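Local coordinates for protein PHOX (PDB 4A9V) that hydrolyses phosphate monoesters as an alkaline phosphatase, using a complex iron-calcium cofactor held within a beta-propeller, at residues S137-R142 and F255-T260. Numbering follows the deposited sequence.
Sequences SRYNRR and FDPQST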
loop_
_atom_site.group_PDB
_atom_site.type_symbol
_atom_site.label_atom_id
_atom_site.label_comp_id
_atom_site.label_asym_id
_atom_site.label_seq_id
_atom_site.Cartn_x
_atom_site.Cartn_y
_atom_site.Cartn_z
ATOM N N SER A 137 9.995 23.654 6.029
ATOM C CA SER A 137 9.701 23.192 7.384
ATOM C C SER A 137 10.839 22.324 7.896
ATOM O O SER A 137 11.343 21.459 7.173
ATOM C CB SER A 137 8.410 22.388 7.397
ATOM O OG SER A 137 8.242 21.742 8.647
ATOM N N ARG A 138 11.112 22.419 9.192
ATOM C CA ARG A 138 12.123 21.576 9.812
ATOM C C ARG A 138 11.722 20.098 9.835
ATOM O O ARG A 138 12.574 19.229 9.998
ATOM C CB ARG A 138 12.428 22.065 11.228
ATOM C CG ARG A 138 11.384 21.679 12.259
ATOM C CD ARG A 138 11.859 21.961 13.681
ATOM N NE ARG A 138 12.951 21.080 14.093
ATOM C CZ ARG A 138 12.797 19.989 14.843
ATOM N NH1 ARG A 138 11.635 19.754 15.445
ATOM N NH2 ARG A 138 13.848 19.237 15.144
ATOM N N TYR A 139 10.441 19.813 9.615
ATOM C CA TYR A 139 9.954 18.436 9.609
ATOM C C TYR A 139 10.067 17.774 8.237
ATOM O O TYR A 139 9.908 16.566 8.119
ATOM C CB TYR A 139 8.514 18.392 10.107
ATOM C CG TYR A 139 8.386 18.768 11.565
ATOM C CD1 TYR A 139 8.724 17.864 12.556
ATOM C CD2 TYR A 139 8.065 20.065 11.943
ATOM C CE1 TYR A 139 8.677 18.218 13.889
ATOM C CE2 TYR A 139 8.070 20.444 13.274
ATOM C CZ TYR A 139 8.360 19.511 14.244
ATOM O OH TYR A 139 8.363 19.868 15.573
ATOM N N ASN A 140 10.245 18.562 7.184
ATOM C CA ASN A 140 10.279 17.987 5.845
ATOM C C ASN A 140 11.483 17.068 5.718
ATOM O O ASN A 140 12.588 17.428 6.122
ATOM C CB ASN A 140 10.354 19.074 4.778
ATOM C CG ASN A 140 9.086 19.897 4.679
ATOM O OD1 ASN A 140 8.051 19.576 5.280
ATOM N ND2 ASN A 140 9.145 20.945 3.867
ATOM N N ARG A 141 11.300 15.923 5.068
ATOM C CA ARG A 141 12.355 14.929 5.032
ATOM C C ARG A 141 12.120 13.956 3.898
ATOM O O ARG A 141 10.996 13.516 3.682
ATOM C CB ARG A 141 12.365 14.177 6.363
ATOM C CG ARG A 141 13.500 13.204 6.508
ATOM C CD ARG A 141 13.397 12.448 7.814
ATOM N NE ARG A 141 14.535 11.565 7.960
ATOM C CZ ARG A 141 14.797 10.845 9.036
ATOM N NH1 ARG A 141 13.890 10.738 10.001
ATOM N NH2 ARG A 141 15.937 10.168 9.095
ATOM N N ARG A 142 13.200 13.557 3.239
ATOM C CA ARG A 142 13.205 12.356 2.407
ATOM C C ARG A 142 13.883 11.205 3.135
ATOM O O ARG A 142 15.012 11.332 3.607
ATOM C CB ARG A 142 13.907 12.602 1.073
ATOM C CG ARG A 142 13.125 13.442 0.080
ATOM C CD ARG A 142 11.727 12.911 -0.208
ATOM N NE ARG A 142 11.669 11.467 -0.415
ATOM C CZ ARG A 142 12.256 10.834 -1.425
ATOM N NH1 ARG A 142 12.728 11.511 -2.459
ATOM N NH2 ARG A 142 12.374 9.513 -1.410
ATOM N N PHE A 255 7.754 13.132 13.572
ATOM C CA PHE A 255 8.004 14.297 14.413
ATOM C C PHE A 255 9.456 14.420 14.882
ATOM O O PHE A 255 9.797 15.369 15.587
ATOM C CB PHE A 255 7.051 14.308 15.608
ATOM C CG PHE A 255 5.627 14.593 15.231
ATOM C CD1 PHE A 255 5.186 15.896 15.069
ATOM C CD2 PHE A 255 4.741 13.560 14.979
ATOM C CE1 PHE A 255 3.890 16.166 14.673
ATOM C CE2 PHE A 255 3.442 13.827 14.585
ATOM C CZ PHE A 255 3.022 15.128 14.415
ATOM N N ASP A 256 10.315 13.502 14.453
ATOM C CA ASP A 256 11.741 13.587 14.765
ATOM C C ASP A 256 12.563 13.442 13.491
ATOM O O ASP A 256 12.835 12.334 13.039
ATOM C CB ASP A 256 12.149 12.496 15.761
ATOM C CG ASP A 256 13.618 12.567 16.139
ATOM O OD1 ASP A 256 14.335 13.443 15.606
ATOM O OD2 ASP A 256 14.069 11.690 16.910
ATOM N N PRO A 257 12.900 14.566 12.857
ATOM C CA PRO A 257 13.491 14.488 11.524
ATOM C C PRO A 257 14.926 13.970 11.498
ATOM O O PRO A 257 15.460 13.726 10.423
ATOM C CB PRO A 257 13.419 15.933 11.006
ATOM C CG PRO A 257 13.170 16.780 12.201
ATOM C CD PRO A 257 12.478 15.929 13.213
ATOM N N GLN A 258 15.516 13.732 12.666
ATOM C CA GLN A 258 16.833 13.111 12.731
ATOM C C GLN A 258 16.775 11.666 13.224
ATOM O O GLN A 258 17.810 11.047 13.447
ATOM C CB GLN A 258 17.766 13.937 13.615
ATOM C CG GLN A 258 18.210 15.242 12.969
ATOM C CD GLN A 258 17.129 16.304 12.986
ATOM O OE1 GLN A 258 16.506 16.555 14.019
ATOM N NE2 GLN A 258 16.941 16.976 11.854
ATOM N N SER A 259 15.570 11.122 13.357
ATOM C CA SER A 259 15.410 9.739 13.797
ATOM C C SER A 259 15.797 8.749 12.707
ATOM O O SER A 259 15.700 9.047 11.515
ATOM C CB SER A 259 13.970 9.480 14.234
ATOM O OG SER A 259 13.067 9.648 13.151
ATOM N N THR A 260 16.220 7.563 13.128
ATOM C CA THR A 260 16.552 6.488 12.203
ATOM C C THR A 260 15.398 5.494 12.131
ATOM O O THR A 260 15.052 4.873 13.136
ATOM C CB THR A 260 17.840 5.767 12.653
ATOM O OG1 THR A 260 18.929 6.695 12.640
ATOM C CG2 THR A 260 18.169 4.607 11.742
HETATM O O HOH W 1 14.992 19.415 11.432
HETATM O O HOH W 2 12.429 16.644 16.397
HETATM O O HOH W 3 11.181 11.752 10.188
#
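Arg141 reaches across to the 255-260 loop and grips the carbonyl oxygen of Ser259 end-on with both terminal nitrogens, NH2 to O at 2.7 Å and NH1 to O at 2.9 Å. With CG anti to the backbone N (chi1 -174°), the extended chain carries the guanidinium to the turn; Ser259 O lies in its plane. Arg141 NH1 also donates to a water at 2.9 Å, at the guanidinium edge, and weakly to Ser259 OG, whose own proton goes to Asp256 O, which accepts from Ser259 N as well. Pro257 O sits 3.2 Å above the plane of the Arg141 guanidinium, over its centre, where the N-H groups do not point at it. In this PhoX beta-propeller the contact joins the outermost strand of a four-stranded antiparallel sheet, 130-144, to the loop between strands 249-252 and 262-264 of another, mixed sheet, at the surface and away from the metal cofactor. Asp256-Ser259 is a type I turn in which Asp256 OD1 accepts from Gln258 N, an Asx turn. Replacing Arg141 by alanine would probably leave Ser259 O without these two donors and take away the guanidinium lying against Pro257 O. Other waters supply further links: one donates to Arg138 O (2.8 Å) and accepts from Gln258 NE2, another accepts from Arg138 NH2 and donates to Phe255 O (3.0 Å). Phe255 O also faces the Tyr139 ring edge, 3.5 Å from CE1.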